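PDB 7MGV: CdnC from Chryseobacterium gregarium DSM 19109, which probably uses ATP to join side chains of a ribosomally made precursor peptide through omega-ester bonds, as an ATP-grasp ligase of graspetide biosynthesis. Local coordinates for residues Ile24-His29 with Thr91-Arg96; Glu41-Asn46 with Ser336-Leu341; Glu49-Asn54 with Lys82-Glu87; Thr28-Asn33 with Val55-Leu60. All blocks are in the same frame, centred on the assembly; numbering follows the deposited sequence.

In the fold
From the N terminus, strand 22-28 enters two contacts. Interaction 4 closes a short loop from its end, through helix 35-46 and strand 48-54, to the turn after that strand. Interaction 1 closes a longer one, pairing the strand with 91-94 in the parallel sheet, and interaction 3, between strand 48-54 and 82-87, is nested inside it while crossing interaction 4. Interaction 2 spans most of the chain, from helix 35-46 to helix 332-341; it encloses interaction 3 and crosses 1 and 4. Interactions 1, 3 and 4 lie within the pre-ATP-grasp region, whereas interaction 2 joins it to the C-terminal helix, where Leu-341 meets Thr-91.

Interaction 1 of 4, residues Ile24-His29 with Thr91-Arg96; sequences ILIITH and TVWYRR
Ile-27 meets Tyr-94 where strands 24-28 and 91-94 run parallel. Following Ile-27 outward, CB lies 3.6 Å from Tyr-94 CD1, at the ring edge and near its plane. CG2 stays on this edge, beside CD1 and CE1. The other branch begins at CG1, which is anti to the carbonyl carbon (chi1 -46°) and rests against Trp-93 O and Tyr-94 CA; a bend at chi2 (-69°) turns CD1 to the Phe-53 side chain of strand 48-54. On the opposite face of the sheet, Ile-26 CD1 touches the edge of the indole at Trp-93 CE3 (3.8 Å). The backbone ladder alternates in the parallel manner: Leu-25 N bonds to Thr-91 O, Trp-93 N to Leu-25 O, and Ile-27 N to Trp-93 O (2.9 Å), the last nearly straight at 173°. Strand 48-54 pairs with the other edge of strand 22-28. Helix 110-130 covers the face of Leu-25, Ile-27 and Tyr-94, and helix 35-46 that of Ile-24, Ile-26 and Trp-93, a three-layer alpha/beta/alpha arrangement.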
loop_
_atom_site.group_PDB
_atom_site.type_symbol
_atom_site.label_atom_id
_atom_site.label_comp_id
_atom_site.label_asym_id
_atom_site.label_seq_id
_atom_site.Cartn_x
_atom_site.Cartn_y
_atom_site.Cartn_z
ATOM N N ILE A 24 -21.345 12.336 -4.514
ATOM C CA ILE A 24 -20.039 12.331 -3.866
ATOM C C ILE A 24 -19.998 11.151 -2.904
ATOM O O ILE A 24 -20.724 11.136 -1.902
ATOM C CB ILE A 24 -19.754 13.645 -3.127
ATOM C CG1 ILE A 24 -19.691 14.808 -4.120
ATOM C CG2 ILE A 24 -18.461 13.538 -2.327
ATOM C CD1 ILE A 24 -19.375 16.137 -3.481
ATOM N N LEU A 25 -19.153 10.168 -3.204
ATOM C CA LEU A 25 -18.988 9.012 -2.334
ATOM C C LEU A 25 -18.045 9.351 -1.187
ATOM O O LEU A 25 -16.968 9.915 -1.403
ATOM C CB LEU A 25 -18.452 7.822 -3.127
ATOM C CG LEU A 25 -18.345 6.501 -2.366
ATOM C CD1 LEU A 25 -19.725 5.943 -2.053
ATOM C CD2 LEU A 25 -17.520 5.495 -3.155
ATOM N N ILE A 26 -18.452 9.014 0.034
ATOM C CA ILE A 26 -17.645 9.238 1.228
ATOM C C ILE A 26 -17.490 7.913 1.960
ATOM O O ILE A 26 -18.488 7.259 2.287
ATOM C CB ILE A 26 -18.269 10.300 2.151
ATOM C CG1 ILE A 26 -18.306 11.663 1.454
ATOM C CG2 ILE A 26 -17.492 10.387 3.456
ATOM C CD1 ILE A 26 -18.760 12.793 2.352
ATOM N N ILE A 27 -16.245 7.524 2.217
ATOM C CA ILE A 27 -15.927 6.295 2.933
ATOM C C ILE A 27 -15.620 6.651 4.381
ATOM O O ILE A 27 -14.721 7.457 4.653
ATOM C CB ILE A 27 -14.744 5.558 2.285
ATOM C CG1 ILE A 27 -14.925 5.485 0.767
ATOM C CG2 ILE A 27 -14.592 4.167 2.882
ATOM C CD1 ILE A 27 -16.050 4.578 0.325
ATOM N N THR A 28 -16.355 6.048 5.308
ATOM C CA THR A 28 -16.180 6.296 6.736
ATOM C C THR A 28 -16.497 5.003 7.485
ATOM O O THR A 28 -16.554 3.924 6.891
ATOM C CB THR A 28 -17.070 7.461 7.205
ATOM O OG1 THR A 28 -18.325 7.418 6.514
ATOM C CG2 THR A 28 -16.394 8.800 6.960
ATOM N N HIS A 29 -16.690 5.119 8.797
ATOM C CA HIS A 29 -17.198 4.037 9.626
ATOM C C HIS A 29 -18.339 4.579 10.479
ATOM O O HIS A 29 -18.586 5.786 10.531
ATOM C CB HIS A 29 -16.094 3.423 10.501
ATOM C CG HIS A 29 -15.475 4.386 11.463
ATOM N ND1 HIS A 29 -15.702 4.332 12.822
ATOM C CD2 HIS A 29 -14.632 5.427 11.265
ATOM C CE1 HIS A 29 -15.025 5.297 13.418
ATOM N NE2 HIS A 29 -14.367 5.977 12.496
ATOM N N THR A 91 -16.913 12.664 -7.405
ATOM C CA THR A 91 -15.669 12.462 -6.675
ATOM C C THR A 91 -15.888 11.407 -5.603
ATOM O O THR A 91 -17.017 11.003 -5.314
ATOM C CB THR A 91 -15.151 13.749 -6.014
ATOM O OG1 THR A 91 -16.019 14.117 -4.936
ATOM C CG2 THR A 91 -15.059 14.889 -7.013
ATOM N N VAL A 92 -14.784 10.963 -5.009
ATOM C CA VAL A 92 -14.806 10.080 -3.850
ATOM C C VAL A 92 -13.912 10.688 -2.779
ATOM O O VAL A 92 -12.873 11.282 -3.087
ATOM C CB VAL A 92 -14.354 8.646 -4.208
ATOM C CG1 VAL A 92 -12.915 8.635 -4.707
ATOM C CG2 VAL A 92 -14.519 7.714 -3.015
ATOM N N TRP A 93 -14.333 10.570 -1.523
ATOM C CA TRP A 93 -13.523 10.976 -0.377
ATOM C C TRP A 93 -13.315 9.740 0.488
ATOM O O TRP A 93 -14.218 9.325 1.221
ATOM C CB TRP A 93 -14.182 12.104 0.411
ATOM C CG TRP A 93 -13.371 12.537 1.599
ATOM C CD1 TRP A 93 -12.023 12.396 1.765
ATOM C CD2 TRP A 93 -13.854 13.176 2.786
ATOM N NE1 TRP A 93 -11.638 12.907 2.979
ATOM C CE2 TRP A 93 -12.743 13.392 3.626
ATOM C CE3 TRP A 93 -15.119 13.586 3.221
ATOM C CZ2 TRP A 93 -12.858 14.002 4.874
ATOM C CZ3 TRP A 93 -15.230 14.190 4.460
ATOM C CH2 TRP A 93 -14.106 14.392 5.273
ATOM N N TYR A 94 -12.128 9.151 0.398
ATOM C CA TYR A 94 -11.788 7.949 1.152
ATOM C C TYR A 94 -11.031 8.371 2.405
ATOM O O TYR A 94 -9.830 8.652 2.356
ATOM C CB TYR A 94 -10.972 6.985 0.295
ATOM C CG TYR A 94 -10.398 5.806 1.052
ATOM C CD1 TYR A 94 -11.130 5.162 2.041
ATOM C CD2 TYR A 94 -9.122 5.336 0.773
ATOM C CE1 TYR A 94 -10.607 4.087 2.733
ATOM C CE2 TYR A 94 -8.590 4.262 1.459
ATOM C CZ TYR A 94 -9.336 3.640 2.437
ATOM O OH TYR A 94 -8.809 2.571 3.121
ATOM N N ARG A 95 -11.741 8.428 3.528
ATOM C CA ARG A 95 -11.093 8.526 4.826
ATOM C C ARG A 95 -10.587 7.144 5.212
ATOM O O ARG A 95 -11.356 6.177 5.219
ATOM C CB ARG A 95 -12.066 9.066 5.873
ATOM C CG ARG A 95 -12.863 10.272 5.400
ATOM C CD ARG A 95 -13.583 10.954 6.551
ATOM N NE ARG A 95 -12.869 10.801 7.815
ATOM C CZ ARG A 95 -12.611 11.801 8.652
ATOM N NH1 ARG A 95 -13.009 13.032 8.360
ATOM N NH2 ARG A 95 -11.957 11.571 9.782
ATOM N N ARG A 96 -9.290 7.051 5.519
ATOM C CA ARG A 96 -8.624 5.757 5.622
ATOM C C ARG A 96 -9.341 4.829 6.594
ATOM O O ARG A 96 -9.683 5.218 7.713
ATOM C CB ARG A 96 -7.167 5.938 6.053
ATOM C CG ARG A 96 -6.370 4.644 5.981
ATOM C CD ARG A 96 -4.879 4.865 6.146
ATOM N NE ARG A 96 -4.118 3.767 5.556
ATOM C CZ ARG A 96 -2.794 3.666 5.596
ATOM N NH1 ARG A 96 -2.073 4.595 6.207
ATOM N NH2 ARG A 96 -2.191 2.630 5.029
#

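Interaction 2 of 4, residues Glu41-Asn46 with Ser336-Leu341; sequences EYIDKN and SIADLL
With chi1 at -80° in Asn-46 and a like torsion in Asp-339, each CG stands anti to its own carbonyl carbon, and the amide and carboxylate are brought together across the two helices. Asn-46 ND2 donates to Asp-339 OD1 at 2.9 Å, almost straight (171°) and in the amide plane; the carboxylate oxygen uses its anti lone pair. The two flat groups are nearly coplanar, although the side chains cross at about a right angle. Lys-335 forms a salt bridge with the same OD1, so this oxygen has two partners. Beside the polar pair, the methyl of Ala-338 fits against helix 41-46, its CB lying 3.5 Å from Tyr-42 CB and 3.6 Å from Ile-43 CG1. Ile-43 continues to CD1, which reaches Leu-341 CD1 at 4.1 Å. The small alanine permits an approach of 8.6 Å between the short helix axes, which cross at -44°. Tyr-42 OH is hydrogen-bonded to Glu-330 O, Leu-341 and Leu-340 rest on strand 134-136, and Leu-340 also meets strand 234-241.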
loop_
_atom_site.group_PDB
_atom_site.type_symbol
_atom_site.label_atom_id
_atom_site.label_comp_id
_atom_site.label_asym_id
_atom_site.label_seq_id
_atom_site.Cartn_x
_atom_site.Cartn_y
_atom_site.Cartn_z
ATOM N N GLU A 41 -23.269 18.761 5.417
ATOM C CA GLU A 41 -24.144 19.930 5.362
ATOM C C GLU A 41 -23.671 20.920 4.301
ATOM O O GLU A 41 -24.471 21.437 3.508
ATOM C CB GLU A 41 -24.203 20.602 6.735
ATOM C CG GLU A 41 -24.538 22.086 6.684
ATOM C CD GLU A 41 -24.472 22.751 8.044
ATOM O OE1 GLU A 41 -24.451 22.031 9.064
ATOM O OE2 GLU A 41 -24.440 23.999 8.094
ATOM N N TYR A 42 -22.365 21.191 4.270
ATOM C CA TYR A 42 -21.844 22.147 3.302
ATOM C C TYR A 42 -21.891 21.593 1.882
ATOM O O TYR A 42 -22.040 22.363 0.925
ATOM C CB TYR A 42 -20.423 22.556 3.685
ATOM C CG TYR A 42 -20.373 23.569 4.805
ATOM C CD1 TYR A 42 -21.277 24.622 4.854
ATOM C CD2 TYR A 42 -19.424 23.474 5.813
ATOM C CE1 TYR A 42 -21.237 25.553 5.876
ATOM C CE2 TYR A 42 -19.375 24.399 6.839
ATOM C CZ TYR A 42 -20.284 25.435 6.864
ATOM O OH TYR A 42 -20.240 26.359 7.883
ATOM N N ILE A 43 -21.792 20.270 1.721
ATOM C CA ILE A 43 -21.970 19.677 0.399
ATOM C C ILE A 43 -23.426 19.784 -0.038
ATOM O O ILE A 43 -23.720 20.059 -1.208
ATOM C CB ILE A 43 -21.482 18.216 0.391
ATOM C CG1 ILE A 43 -19.958 18.155 0.509
ATOM C CG2 ILE A 43 -21.927 17.510 -0.881
ATOM C CD1 ILE A 43 -19.414 16.752 0.687
ATOM N N ASP A 44 -24.359 19.570 0.895
ATOM C CA ASP A 44 -25.779 19.721 0.591
ATOM C C ASP A 44 -26.085 21.137 0.124
ATOM O O ASP A 44 -26.798 21.339 -0.868
ATOM C CB ASP A 44 -26.621 19.369 1.819
ATOM C CG ASP A 44 -26.692 17.876 2.069
ATOM O OD1 ASP A 44 -26.129 17.108 1.262
ATOM O OD2 ASP A 44 -27.315 17.470 3.073
ATOM N N LYS A 45 -25.545 22.131 0.832
ATOM C CA LYS A 45 -25.727 23.513 0.401
ATOM C C LYS A 45 -25.059 23.749 -0.956
ATOM O O LYS A 45 -25.614 24.438 -1.820
ATOM C CB LYS A 45 -25.181 24.460 1.474
ATOM C CG LYS A 45 -26.012 25.734 1.703
ATOM C CD LYS A 45 -26.272 26.450 0.380
ATOM C CE LYS A 45 -26.561 27.927 0.520
ATOM N NZ LYS A 45 -26.901 28.489 -0.815
ATOM N N ASN A 46 -23.883 23.153 -1.180
ATOM C CA ASN A 46 -23.207 23.298 -2.465
ATOM C C ASN A 46 -24.009 22.712 -3.621
ATOM O O ASN A 46 -23.681 22.988 -4.780
ATOM C CB ASN A 46 -21.823 22.650 -2.407
ATOM C CG ASN A 46 -20.793 23.543 -1.739
ATOM O OD1 ASN A 46 -21.126 24.607 -1.217
ATOM N ND2 ASN A 46 -19.534 23.119 -1.763
ATOM N N SER A 336 -13.974 23.989 3.462
ATOM C CA SER A 336 -12.917 23.777 2.480
ATOM C C SER A 336 -13.035 22.398 1.846
ATOM O O SER A 336 -12.989 22.262 0.615
ATOM C CB SER A 336 -11.547 23.964 3.139
ATOM O OG SER A 336 -11.218 25.335 3.230
ATOM N N ILE A 337 -13.207 21.368 2.680
ATOM C CA ILE A 337 -13.315 20.005 2.166
ATOM C C ILE A 337 -14.544 19.857 1.279
ATOM O O ILE A 337 -14.493 19.202 0.229
ATOM C CB ILE A 337 -13.330 18.998 3.330
ATOM C CG1 ILE A 337 -11.994 19.045 4.074
ATOM C CG2 ILE A 337 -13.600 17.585 2.826
ATOM C CD1 ILE A 337 -11.976 18.283 5.366
ATOM N N ALA A 338 -15.663 20.467 1.673
ATOM C CA ALA A 338 -16.878 20.378 0.871
ATOM C C ALA A 338 -16.698 21.055 -0.484
ATOM O O ALA A 338 -17.068 20.496 -1.524
ATOM C CB ALA A 338 -18.051 20.996 1.629
ATOM N N ASP A 339 -16.132 22.264 -0.489
ATOM C CA ASP A 339 -15.881 22.958 -1.748
ATOM C C ASP A 339 -14.931 22.164 -2.634
ATOM O O ASP A 339 -15.082 22.143 -3.861
ATOM C CB ASP A 339 -15.319 24.353 -1.477
ATOM C CG ASP A 339 -16.345 25.289 -0.874
ATOM O OD1 ASP A 339 -17.529 24.902 -0.783
ATOM O OD2 ASP A 339 -15.968 26.415 -0.489
ATOM N N LEU A 340 -13.944 21.500 -2.029
ATOM C CA LEU A 340 -13.010 20.698 -2.810
ATOM C C LEU A 340 -13.697 19.479 -3.412
ATOM O O LEU A 340 -13.439 19.122 -4.567
ATOM C CB LEU A 340 -11.830 20.272 -1.936
ATOM C CG LEU A 340 -10.682 19.543 -2.639
ATOM C CD1 LEU A 340 -9.771 20.526 -3.361
ATOM C CD2 LEU A 340 -9.892 18.707 -1.646
ATOM N N LEU A 341 -14.577 18.829 -2.647
ATOM C CA LEU A 341 -15.214 17.609 -3.133
ATOM C C LEU A 341 -16.262 17.899 -4.202
ATOM O O LEU A 341 -16.547 17.033 -5.037
ATOM C CB LEU A 341 -15.839 16.843 -1.967
ATOM C CG LEU A 341 -14.876 16.298 -0.910
ATOM C CD1 LEU A 341 -15.620 15.450 0.112
ATOM C CD2 LEU A 341 -13.747 15.508 -1.555
#

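Interaction 3 of 4, residues Glu49-Asn54 with Lys82-Glu87; sequences EVIRFN and KKNSLE
Glu-49 and Asn-84 begin the contact, the extended glutamate bringing OE2 to 3.6 Å from Asn-84 ND2, with the carboxylate and amide planes turned 54° apart; no hydrogen bond forms here. Val-50 turns to the other side of the strand, against helix 35-46. Ile-51 has the largest share. Its CG1 is anti to the carbonyl carbon (chi1 -62°) and the chain runs straight on to CD1, which touches both Asn-84 CB and Leu-86 CD2, each at 3.7 Å. CG2 supports the same leucine methyl at 3.9 Å, while the Asn-84 side chain slides past the isoleucine in the opposite direction. Strand 48-54 is an outermost strand of the parallel sheet and strand 83-85 of a small antiparallel sheet; their short axes stay 9.0 Å apart and cross at -108°, so side chains rather than backbone pairing join them. Replacing Ile-51 by an alanine would probably open a gap beside Leu-86 CD2 and deprive the Asn-84 CB of its apolar neighbour. At Arg-52, the bent chain of Lys-82 folds over the backbone, NZ lying 3.4 Å from Arg-52 N, a pair of donors without a bond. Phe-53 then packs on Leu-77 of strand 72-78, which also touches Ile-51 and Leu-86.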
loop_
_atom_site.group_PDB
_atom_site.type_symbol
_atom_site.label_atom_id
_atom_site.label_comp_id
_atom_site.label_asym_id
_atom_site.label_seq_id
_atom_site.Cartn_x
_atom_site.Cartn_y
_atom_site.Cartn_z
ATOM N N GLU A 49 -25.021 15.619 -3.917
ATOM C CA GLU A 49 -25.534 14.518 -3.117
ATOM C C GLU A 49 -24.379 13.754 -2.484
ATOM O O GLU A 49 -23.333 13.556 -3.111
ATOM C CB GLU A 49 -26.383 13.571 -3.969
ATOM C CG GLU A 49 -27.092 12.489 -3.169
ATOM C CD GLU A 49 -27.561 11.331 -4.028
ATOM O OE1 GLU A 49 -27.601 11.482 -5.267
ATOM O OE2 GLU A 49 -27.884 10.264 -3.462
ATOM N N VAL A 50 -24.575 13.330 -1.239
ATOM C CA VAL A 50 -23.584 12.569 -0.488
ATOM C C VAL A 50 -24.057 11.125 -0.394
ATOM O O VAL A 50 -25.199 10.864 0.002
ATOM C CB VAL A 50 -23.360 13.165 0.913
ATOM C CG1 VAL A 50 -22.711 12.141 1.831
ATOM C CG2 VAL A 50 -22.508 14.417 0.828
ATOM N N ILE A 51 -23.184 10.193 -0.764
ATOM C CA ILE A 51 -23.429 8.765 -0.600
ATOM C C ILE A 51 -22.472 8.255 0.468
ATOM O O ILE A 51 -21.249 8.300 0.287
ATOM C CB ILE A 51 -23.250 7.997 -1.918
ATOM C CG1 ILE A 51 -24.257 8.488 -2.960
ATOM C CG2 ILE A 51 -23.410 6.503 -1.687
ATOM C CD1 ILE A 51 -24.157 7.770 -4.286
ATOM N N ARG A 52 -23.028 7.776 1.577
ATOM C CA ARG A 52 -22.235 7.333 2.716
ATOM C C ARG A 52 -22.010 5.829 2.628
ATOM O O ARG A 52 -22.968 5.049 2.653
ATOM C CB ARG A 52 -22.929 7.696 4.028
ATOM C CG ARG A 52 -22.039 7.596 5.256
ATOM C CD ARG A 52 -22.732 8.175 6.479
ATOM N NE ARG A 52 -21.782 8.623 7.493
ATOM C CZ ARG A 52 -21.597 8.022 8.663
ATOM N NH1 ARG A 52 -22.299 6.940 8.974
ATOM N NH2 ARG A 52 -20.713 8.503 9.524
ATOM N N PHE A 53 -20.746 5.427 2.526
ATOM C CA PHE A 53 -20.348 4.022 2.522
ATOM C C PHE A 53 -19.578 3.777 3.816
ATOM O O PHE A 53 -18.378 4.052 3.896
ATOM C CB PHE A 53 -19.510 3.690 1.289
ATOM C CG PHE A 53 -19.250 2.216 1.097
ATOM C CD1 PHE A 53 -19.845 1.269 1.916
ATOM C CD2 PHE A 53 -18.407 1.780 0.087
ATOM C CE1 PHE A 53 -19.600 -0.081 1.735
ATOM C CE2 PHE A 53 -18.161 0.433 -0.100
ATOM C CZ PHE A 53 -18.757 -0.498 0.726
ATOM N N ASN A 54 -20.274 3.261 4.825
ATOM C CA ASN A 54 -19.643 2.968 6.104
ATOM C C ASN A 54 -18.915 1.634 6.004
ATOM O O ASN A 54 -19.528 0.599 5.715
ATOM C CB ASN A 54 -20.676 2.964 7.226
ATOM C CG ASN A 54 -20.820 4.325 7.877
ATOM O OD1 ASN A 54 -21.447 4.461 8.925
ATOM N ND2 ASN A 54 -20.231 5.341 7.256
ATOM N N LYS A 82 -30.021 3.560 2.013
ATOM C CA LYS A 82 -30.287 3.882 0.618
ATOM C C LYS A 82 -29.739 2.784 -0.280
ATOM O O LYS A 82 -28.966 1.924 0.148
ATOM C CB LYS A 82 -29.667 5.232 0.226
ATOM C CG LYS A 82 -29.415 6.178 1.395
ATOM C CD LYS A 82 -28.714 7.454 0.951
ATOM C CE LYS A 82 -27.240 7.215 0.658
ATOM N NZ LYS A 82 -26.405 7.291 1.893
ATOM N N LYS A 83 -30.163 2.816 -1.541
ATOM C CA LYS A 83 -29.582 2.005 -2.603
ATOM C C LYS A 83 -29.131 2.947 -3.709
ATOM O O LYS A 83 -29.942 3.718 -4.234
ATOM C CB LYS A 83 -30.583 0.978 -3.135
ATOM C CG LYS A 83 -29.960 -0.076 -4.037
ATOM C CD LYS A 83 -30.744 -0.236 -5.330
ATOM C CE LYS A 83 -30.558 0.963 -6.248
ATOM N NZ LYS A 83 -29.136 1.141 -6.655
ATOM N N ASN A 84 -27.848 2.886 -4.061
ATOM C CA ASN A 84 -27.250 3.846 -4.976
ATOM C C ASN A 84 -26.443 3.120 -6.043
ATOM O O ASN A 84 -26.088 1.948 -5.897
ATOM C CB ASN A 84 -26.349 4.837 -4.228
ATOM C CG ASN A 84 -27.058 5.512 -3.069
ATOM O OD1 ASN A 84 -27.020 5.029 -1.938
ATOM N ND2 ASN A 84 -27.704 6.639 -3.347
ATOM N N SER A 85 -26.165 3.835 -7.131
ATOM C CA SER A 85 -25.230 3.395 -8.156
ATOM C C SER A 85 -24.027 4.329 -8.146
ATOM O O SER A 85 -24.182 5.550 -8.062
ATOM C CB SER A 85 -25.892 3.375 -9.539
ATOM O OG SER A 85 -25.558 4.529 -10.286
ATOM N N LEU A 86 -22.826 3.756 -8.220
ATOM C CA LEU A 86 -21.608 4.511 -7.959
ATOM C C LEU A 86 -20.718 4.720 -9.176
ATOM O O LEU A 86 -19.761 5.496 -9.087
ATOM C CB LEU A 86 -20.781 3.821 -6.866
ATOM C CG LEU A 86 -21.519 3.500 -5.565
ATOM C CD1 LEU A 86 -20.622 2.692 -4.648
ATOM C CD2 LEU A 86 -21.985 4.776 -4.882
ATOM N N GLU A 87 -20.991 4.056 -10.302
ATOM C CA GLU A 87 -20.127 4.191 -11.471
ATOM C C GLU A 87 -20.135 5.597 -12.059
ATOM O O GLU A 87 -19.320 5.880 -12.944
ATOM C CB GLU A 87 -20.537 3.182 -12.546
ATOM C CG GLU A 87 -21.828 3.527 -13.271
ATOM C CD GLU A 87 -23.064 3.231 -12.442
ATOM O OE1 GLU A 87 -23.887 4.148 -12.250
ATOM O OE2 GLU A 87 -23.211 2.079 -11.981
#

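Interaction 4 of 4, residues Thr28-Asn33 with Val55-Leu60; sequences THTADN and VDEYPL
Asp-56 and Thr-30 supply the side-chain hydrogen bonds of this contact. Thr-30 OG1 donates to Asp-56 OD2 at 2.6 Å, using the syn lone pair of that oxygen. The backbone of the same threonine reaches the other oxygen, Thr-30 N to Asp-56 OD1 at 3.2 Å, approaching from above the carboxylate plane, 36° out of it; a longer, weak bond joins this N-H to OD2 as well. Both CG of Asp-56 (chi1 51°) and OG1 of Thr-30 (chi1 55°) lie between their own backbone N and carbonyl carbon, a pair of rotamers that brings the hydroxyl within bonding distance of the carboxylate. Among backbone bonds, Val-55 N gives one to Thr-28 O at 2.6 Å, extending the pairing of strands 22-28 and 48-54 by one bond past the end of the latter. Van der Waals contacts fill in the rest: His-29 CB lies 3.6 Å from Asp-56 OD1, and Thr-30 CG2 meets Glu-57, 3.6 Å from its CG. An alanine in place of Asp-56 removes both oxygens and would probably leave Thr-30 OG1 and N without these acceptors. Farther along, Tyr-58, Pro-59 and Leu-60 pack on the second subunit. With one carboxylate accepting from both hydroxyl and amide of a threonine, the start of the loop leading to helix 35-46 is held across this contact mainly by hydrogen bonds.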
loop_
_atom_site.group_PDB
_atom_site.type_symbol
_atom_site.label_atom_id
_atom_site.label_comp_id
_atom_site.label_asym_id
_atom_site.label_seq_id
_atom_site.Cartn_x
_atom_site.Cartn_y
_atom_site.Cartn_z
ATOM N N THR A 28 -16.355 6.048 5.308
ATOM C CA THR A 28 -16.180 6.296 6.736
ATOM C C THR A 28 -16.497 5.003 7.485
ATOM O O THR A 28 -16.554 3.924 6.891
ATOM C CB THR A 28 -17.070 7.461 7.205
ATOM O OG1 THR A 28 -18.325 7.418 6.514
ATOM C CG2 THR A 28 -16.394 8.800 6.960
ATOM N N HIS A 29 -16.690 5.119 8.797
ATOM C CA HIS A 29 -17.198 4.037 9.626
ATOM C C HIS A 29 -18.339 4.579 10.479
ATOM O O HIS A 29 -18.586 5.786 10.531
ATOM C CB HIS A 29 -16.094 3.423 10.501
ATOM C CG HIS A 29 -15.475 4.386 11.463
ATOM N ND1 HIS A 29 -15.702 4.332 12.822
ATOM C CD2 HIS A 29 -14.632 5.427 11.265
ATOM C CE1 HIS A 29 -15.025 5.297 13.418
ATOM N NE2 HIS A 29 -14.367 5.977 12.496
ATOM N N THR A 30 -19.044 3.665 11.148
ATOM C CA THR A 30 -20.263 4.044 11.857
ATOM C C THR A 30 -19.989 4.989 13.021
ATOM O O THR A 30 -20.815 5.863 13.310
ATOM C CB THR A 30 -20.991 2.798 12.359
ATOM O OG1 THR A 30 -20.101 2.016 13.164
ATOM C CG2 THR A 30 -21.482 1.963 11.188
ATOM N N ALA A 31 -18.851 4.838 13.700
ATOM C CA ALA A 31 -18.598 5.668 14.872
ATOM C C ALA A 31 -18.279 7.108 14.489
ATOM O O ALA A 31 -18.571 8.029 15.260
ATOM C CB ALA A 31 -17.469 5.072 15.713
ATOM N N ASP A 32 -17.689 7.328 13.314
ATOM C CA ASP A 32 -17.426 8.681 12.827
ATOM C C ASP A 32 -18.673 9.183 12.111
ATOM O O ASP A 32 -18.944 8.810 10.967
ATOM C CB ASP A 32 -16.213 8.716 11.904
ATOM C CG ASP A 32 -16.111 10.023 11.126
ATOM O OD1 ASP A 32 -16.257 11.101 11.743
ATOM O OD2 ASP A 32 -15.886 9.971 9.898
ATOM N N ASN A 33 -19.437 10.028 12.797
ATOM C CA ASN A 33 -20.583 10.703 12.211
ATOM C C ASN A 33 -20.546 12.202 12.460
ATOM O O ASN A 33 -21.497 12.899 12.093
ATOM C CB ASN A 33 -21.890 10.124 12.774
ATOM C CG ASN A 33 -23.068 10.273 11.823
ATOM O OD1 ASN A 33 -23.935 9.399 11.753
ATOM N ND2 ASN A 33 -23.114 11.383 11.097
ATOM N N VAL A 55 -17.607 1.665 6.252
ATOM C CA VAL A 55 -16.733 0.581 5.828
ATOM C C VAL A 55 -16.730 -0.592 6.801
ATOM O O VAL A 55 -16.435 -1.722 6.393
ATOM C CB VAL A 55 -15.317 1.142 5.609
ATOM C CG1 VAL A 55 -14.521 1.167 6.908
ATOM C CG2 VAL A 55 -14.602 0.372 4.531
ATOM N N ASP A 56 -17.057 -0.365 8.076
ATOM C CA ASP A 56 -17.140 -1.471 9.021
ATOM C C ASP A 56 -18.344 -2.361 8.751
ATOM O O ASP A 56 -18.342 -3.527 9.161
ATOM C CB ASP A 56 -17.194 -0.943 10.455
ATOM C CG ASP A 56 -18.254 0.123 10.646
ATOM O OD1 ASP A 56 -18.550 0.853 9.677
ATOM O OD2 ASP A 56 -18.789 0.231 11.770
ATOM N N GLU A 57 -19.362 -1.842 8.068
ATOM C CA GLU A 57 -20.557 -2.612 7.754
ATOM C C GLU A 57 -20.413 -3.440 6.483
ATOM O O GLU A 57 -21.390 -4.071 6.064
ATOM C CB GLU A 57 -21.765 -1.682 7.628
ATOM C CG GLU A 57 -21.922 -0.679 8.760
ATOM C CD GLU A 57 -22.459 -1.288 10.047
ATOM O OE1 GLU A 57 -23.530 -0.836 10.503
ATOM O OE2 GLU A 57 -21.817 -2.198 10.616
ATOM N N TYR A 58 -19.232 -3.450 5.859
ATOM C CA TYR A 58 -18.960 -4.292 4.702
ATOM C C TYR A 58 -18.151 -5.500 5.141
ATOM O O TYR A 58 -17.174 -5.336 5.885
ATOM C CB TYR A 58 -18.191 -3.511 3.637
ATOM C CG TYR A 58 -17.758 -4.342 2.447
ATOM C CD1 TYR A 58 -18.646 -4.632 1.419
ATOM C CD2 TYR A 58 -16.461 -4.832 2.350
ATOM C CE1 TYR A 58 -18.256 -5.392 0.332
ATOM C CE2 TYR A 58 -16.063 -5.593 1.266
ATOM C CZ TYR A 58 -16.965 -5.869 0.261
ATOM O OH TYR A 58 -16.573 -6.624 -0.820
ATOM N N PRO A 59 -18.496 -6.723 4.709
ATOM C CA PRO A 59 -19.557 -7.047 3.756
ATOM C C PRO A 59 -20.873 -7.456 4.410
ATOM O O PRO A 59 -21.793 -7.880 3.711
ATOM C CB PRO A 59 -18.959 -8.225 2.996
ATOM C CG PRO A 59 -18.218 -8.970 4.069
ATOM C CD PRO A 59 -17.727 -7.929 5.069
ATOM N N LEU A 60 -20.959 -7.328 5.735
ATOM C CA LEU A 60 -22.116 -7.854 6.455
ATOM C C LEU A 60 -23.376 -7.052 6.150
ATOM O O LEU A 60 -24.375 -7.602 5.671
ATOM C CB LEU A 60 -21.833 -7.873 7.959
ATOM C CG LEU A 60 -22.209 -9.171 8.681
ATOM C CD1 LEU A 60 -21.552 -10.371 8.013
ATOM C CD2 LEU A 60 -21.831 -9.103 10.153
#